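Side-chain contacts in CBS domain-containing predicted protein TM0935 (Thermotoga maritima, PDB 1O50), which is of unknown function but, as a pair of tandem CBS domains, probably binds an adenosine-containing ligand and acts as a regulatory module: residues A[31-35]-A[36-40]; A[110-113]-A[114-118]. All blocks are in the same frame, centred on the assembly; numbering follows the deposited sequence.

Interaction 1 of 2, residues A[31-35]-A[36-40]; sequences EDTPI and EEIVD
Thr33 and Pro34 meet Glu37 and Ile38 where the loop after strand 27-29 turns into helix 35-44 of the first CBS domain, with Pro34 at the N-cap. The backbone O of Pro34 accepts the first i to i+4 bond of the helix, from Ile38 N at 3.1 Å and in the carbonyl plane, and a weak, strongly bent one from Glu37 N. One residue on, Val39 N gives Ile35 O a nearly straight bond (168°).

The tight side is apolar. With chi1 of Thr33 at -65°, OG1 turns back to bond with Glu30 N, while the CG2 methyl extends to the helix and lies 3.9 Å from Ile38 CG1. That CG1 also rests 3.5 Å from Pro34 O, the carbonyl that accepts Ile38 N. Ile38 continues inward onto Val51, Ile63 and Ala98, and Ile35 and Val39 both pack on Leu68 and on Trp152 of the second subunit. With Ile38 cut back to an alanine, the Thr33 methyl would lose its contact with CG1 and a gap would probably open toward Val51 and Ile63. At the dimer interface, Glu36 OE2 and Asp40 OD1 share Lys153 of the second subunit in salt bridges.

The solvent side is looser. Glu37 crosses Thr33 at about a right angle, its chain extended with CG opposite the backbone N (chi1 -175°), which carries the carboxylate back past Thr33 CG2 to the Pro34 ring. Glu37 OE1 touches Pro34 CD at 3.6 Å, and a water donates to Thr33 OG1 at 3.0 Å and weakly to Glu37 OE2 at 3.4 Å.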
loop_
_atom_site.group_PDB
_atom_site.type_symbol
_atom_site.label_atom_id
_atom_site.label_comp_id
_atom_site.label_asym_id
_atom_site.label_seq_id
_atom_site.Cartn_x
_atom_site.Cartn_y
_atom_site.Cartn_z
ATOM N N GLU A 31 -22.820 0.031 0.293
ATOM C CA GLU A 31 -22.735 -0.790 1.514
ATOM C C GLU A 31 -22.991 -2.291 1.283
ATOM O O GLU A 31 -22.425 -3.160 1.989
ATOM C CB GLU A 31 -23.722 -0.245 2.555
ATOM C CG GLU A 31 -23.268 1.038 3.218
ATOM C CD GLU A 31 -24.316 1.592 4.158
ATOM O OE1 GLU A 31 -25.445 1.083 4.187
ATOM O OE2 GLU A 31 -24.024 2.539 4.882
ATOM N N ASP A 32 -23.828 -2.601 0.294
ATOM C CA ASP A 32 -24.171 -3.998 -0.016
ATOM C C ASP A 32 -23.327 -4.585 -1.133
ATOM O O ASP A 32 -23.636 -5.648 -1.650
ATOM C CB ASP A 32 -25.652 -4.162 -0.373
ATOM C CG ASP A 32 -26.043 -3.442 -1.657
ATOM O OD1 ASP A 32 -25.237 -2.698 -2.218
ATOM O OD2 ASP A 32 -27.155 -3.556 -2.192
ATOM N N THR A 33 -22.273 -3.879 -1.520
ATOM C CA THR A 33 -21.361 -4.345 -2.544
ATOM C C THR A 33 -20.589 -5.570 -2.023
ATOM O O THR A 33 -19.970 -5.491 -0.967
ATOM C CB THR A 33 -20.393 -3.210 -2.937
ATOM O OG1 THR A 33 -21.115 -2.109 -3.563
ATOM C CG2 THR A 33 -19.444 -3.728 -4.004
ATOM N N PRO A 34 -20.669 -6.705 -2.730
ATOM C CA PRO A 34 -19.952 -7.900 -2.317
ATOM C C PRO A 34 -18.437 -7.729 -2.335
ATOM O O PRO A 34 -17.893 -7.044 -3.158
ATOM C CB PRO A 34 -20.390 -8.942 -3.351
ATOM C CG PRO A 34 -21.691 -8.439 -3.841
ATOM C CD PRO A 34 -21.507 -6.955 -3.922
ATOM N N ILE A 35 -17.758 -8.407 -1.419
ATOM C CA ILE A 35 -16.331 -8.235 -1.266
ATOM C C ILE A 35 -15.648 -8.682 -2.520
ATOM O O ILE A 35 -14.683 -8.045 -2.969
ATOM C CB ILE A 35 -15.848 -8.998 -0.039
ATOM C CG1 ILE A 35 -16.368 -8.275 1.207
ATOM C CG2 ILE A 35 -14.327 -9.103 -0.022
ATOM C CD1 ILE A 35 -16.104 -9.008 2.550
ATOM N N GLU A 36 -16.159 -9.738 -3.147
ATOM C CA GLU A 36 -15.577 -10.162 -4.433
ATOM C C GLU A 36 -15.626 -8.998 -5.478
ATOM O O GLU A 36 -14.677 -8.782 -6.226
ATOM C CB GLU A 36 -16.254 -11.414 -4.947
ATOM C CG GLU A 36 -15.551 -11.928 -6.202
ATOM C CD GLU A 36 -16.105 -13.202 -6.846
ATOM O OE1 GLU A 36 -16.883 -13.922 -6.233
ATOM O OE2 GLU A 36 -15.727 -13.510 -8.015
ATOM N N GLU A 37 -16.696 -8.216 -5.499
ATOM C CA GLU A 37 -16.768 -7.085 -6.461
ATOM C C GLU A 37 -15.786 -5.975 -6.052
ATOM O O GLU A 37 -15.243 -5.269 -6.853
ATOM C CB GLU A 37 -18.169 -6.554 -6.542
ATOM C CG GLU A 37 -18.367 -5.469 -7.597
ATOM C CD GLU A 37 -19.804 -4.955 -7.642
ATOM O OE1 GLU A 37 -20.720 -5.692 -7.183
ATOM O OE2 GLU A 37 -20.013 -3.806 -8.146
ATOM N N ILE A 38 -15.530 -5.835 -4.764
ATOM C CA ILE A 38 -14.548 -4.856 -4.296
ATOM C C ILE A 38 -13.183 -5.220 -4.788
ATOM O O ILE A 38 -12.463 -4.370 -5.320
ATOM C CB ILE A 38 -14.550 -4.772 -2.755
ATOM C CG1 ILE A 38 -15.902 -4.247 -2.347
ATOM C CG2 ILE A 38 -13.415 -3.857 -2.295
ATOM C CD1 ILE A 38 -16.187 -4.129 -0.833
ATOM N N VAL A 39 -12.850 -6.511 -4.687
ATOM C CA VAL A 39 -11.635 -7.039 -5.267
ATOM C C VAL A 39 -11.575 -6.814 -6.785
ATOM O O VAL A 39 -10.545 -6.397 -7.318
ATOM C CB VAL A 39 -11.468 -8.537 -4.845
ATOM C CG1 VAL A 39 -10.353 -9.157 -5.535
ATOM C CG2 VAL A 39 -11.267 -8.650 -3.345
ATOM N N ASP A 40 -12.646 -7.089 -7.507
ATOM C CA ASP A 40 -12.643 -6.817 -8.950
ATOM C C ASP A 40 -12.303 -5.340 -9.258
ATOM O O ASP A 40 -11.534 -5.062 -10.157
ATOM C CB ASP A 40 -13.986 -7.129 -9.596
ATOM C CG ASP A 40 -14.387 -8.606 -9.513
ATOM O OD1 ASP A 40 -13.513 -9.514 -9.567
ATOM O OD2 ASP A 40 -15.605 -8.909 -9.470
HETATM O O HOH W 1 -22.503 -2.580 -6.226
#

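Interaction 2 of 2, residues A[110-113]-A[114-118]; sequences MDTP and LEEAL
The flat group that carries the contact is the Pro113 carbonyl, which receives Ala117 N in its plane at 3.2 Å with an N-H...O angle of 160°. A second, weak and bent bond to the same oxygen comes from Glu116 N at 3.0 Å. The puckered pyrrolidine ring of Pro113 meets Glu115 through its CB corner, 4.0 Å from Glu115 CG; neither of the carboxylates of Glu115 and Glu116 stacks on the ring. Pro113 is thus the N-cap of helix 114-124, in the second CBS domain. Glu116 CB lies 3.8 Å and Ala117 CB 3.9 Å from Pro113 O.

Glu115 CG sits between the backbone N and the carbonyl carbon (chi1 48°), a crowded position that places CG, but not the carboxylate, beside Pro113 CB; this residue also packs on Phe77 of the second subunit. Thr112 adds its CG2 methyl, 4.0 Å from Glu116 CG, though Glu116 has a second conformer and this touch is less certain. Thr112 OG1 bonds instead to His109 N, within the loop. Leu114 faces the interior, against Val18 and Ile147.

Chemically, the contact is carried by one backbone acceptor and aliphatic carbons: Pro113 sits at the N-cap, where its missing N-H costs the helix no bond, and the acidic groups of Glu115 and Glu116 lie near the helix N terminus, where the helix dipole would probably favour their negative charge.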
loop_
_atom_site.group_PDB
_atom_site.type_symbol
_atom_site.label_atom_id
_atom_site.label_comp_id
_atom_site.label_asym_id
_atom_site.label_seq_id
_atom_site.Cartn_x
_atom_site.Cartn_y
_atom_site.Cartn_z
ATOM N N MET A 110 -9.356 20.299 1.055
ATOM C CA MET A 110 -8.429 21.013 0.162
ATOM C C MET A 110 -7.421 21.907 0.909
ATOM O O MET A 110 -6.243 22.008 0.521
ATOM C CB MET A 110 -9.225 21.834 -0.874
ATOM C CG MET A 110 -9.880 20.988 -1.963
ATOM S SD MET A 110 -8.671 20.087 -2.902
ATOM C CE MET A 110 -9.709 18.883 -3.832
ATOM N N ASP A 111 -7.880 22.524 1.993
ATOM C CA ASP A 111 -7.082 23.491 2.735
ATOM C C ASP A 111 -6.286 22.815 3.854
ATOM O O ASP A 111 -5.513 23.459 4.537
ATOM C CB ASP A 111 -7.957 24.685 3.188
ATOM C CG ASP A 111 -8.426 25.563 1.992
ATOM O OD1 ASP A 111 -9.498 26.236 2.085
ATOM O OD2 ASP A 111 -7.785 25.636 0.909
ATOM N N THR A 112 -6.430 21.504 4.001
ATOM C CA THR A 112 -5.671 20.762 5.006
ATOM C C THR A 112 -4.167 20.836 4.735
ATOM O O THR A 112 -3.738 20.596 3.593
ATOM C CB THR A 112 -6.112 19.281 4.997
ATOM O OG1 THR A 112 -7.506 19.207 5.305
ATOM C CG2 THR A 112 -5.442 18.490 6.089
ATOM N N PRO A 113 -3.363 21.162 5.757
ATOM C CA PRO A 113 -1.901 21.072 5.650
ATOM C C PRO A 113 -1.428 19.713 5.164
ATOM O O PRO A 113 -1.881 18.695 5.685
ATOM C CB PRO A 113 -1.438 21.304 7.092
ATOM C CG PRO A 113 -2.441 22.210 7.623
ATOM C CD PRO A 113 -3.748 21.689 7.078
ATOM N N LEU A 114 -0.510 19.693 4.203
ATOM C CA LEU A 114 0.087 18.447 3.766
ATOM C C LEU A 114 0.622 17.605 4.948
ATOM O O LEU A 114 0.465 16.377 4.978
ATOM C CB LEU A 114 1.240 18.697 2.785
ATOM C CG LEU A 114 1.800 17.468 2.084
ATOM C CD1 LEU A 114 0.709 16.850 1.195
ATOM C CD2 LEU A 114 3.018 17.848 1.224
ATOM N N GLU A 115 1.266 18.269 5.896
ATOM C CA GLU A 115 1.803 17.569 7.048
ATOM C C GLU A 115 0.762 16.880 7.933
ATOM O O GLU A 115 1.068 15.825 8.517
ATOM C CB GLU A 115 2.674 18.483 7.893
ATOM C CG GLU A 115 2.094 19.819 8.231
ATOM C CD GLU A 115 2.876 20.495 9.353
ATOM O OE1 GLU A 115 2.484 21.624 9.764
ATOM O OE2 GLU A 115 3.876 19.891 9.834
ATOM N N GLU A 116 -0.427 17.477 8.071
ATOM C CA GLU A 116 -1.520 16.811 8.800
ATOM C C GLU A 116 -2.026 15.600 8.034
ATOM O O GLU A 116 -2.354 14.593 8.662
ATOM C CB GLU A 116 -2.687 17.728 9.230
ATOM C CG GLU A 116 -4.040 17.006 9.527
ATOM C CD GLU A 116 -4.131 16.096 10.793
ATOM O OE1 GLU A 116 -5.227 16.071 11.433
ATOM O OE2 GLU A 116 -3.162 15.383 11.160
ATOM N N ALA A 117 -2.054 15.680 6.702
ATOM C CA ALA A 117 -2.442 14.553 5.855
ATOM C C ALA A 117 -1.469 13.350 5.914
ATOM O O ALA A 117 -1.892 12.185 5.882
ATOM C CB ALA A 117 -2.600 15.018 4.438
ATOM N N LEU A 118 -0.169 13.640 5.971
ATOM C CA LEU A 118 0.881 12.623 6.114
ATOM C C LEU A 118 0.777 11.996 7.492
ATOM O O LEU A 118 0.945 10.792 7.636
ATOM C CB LEU A 118 2.283 13.248 5.887
ATOM C CG LEU A 118 3.514 12.334 6.100
ATOM C CD1 LEU A 118 4.696 12.716 5.239
ATOM C CD2 LEU A 118 3.967 12.328 7.578
#

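Following the chain, interaction 1 comes first: strand 27-29 ends, the loop turns at Thr33 and Pro34, and helix 35-44 begins. Interaction 2 opens long after interaction 1 has closed, where residues 110-113 lead into helix 114-124. The two are in series, neither nesting nor crossing, with centres about 30 Å apart on opposite sides of the chain's centre, one in each CBS domain. Each loop bonds by its backbone to a part of the chain distant in sequence: 31-35 to Lys96, Ala98 and Ser99, and Met110 and Thr112 to Lys16 and Val15. Both contacts reach the second subunit, through its Trp152 and Lys153 at interaction 1 and Phe77 and Gly73 of that subunit at interaction 2.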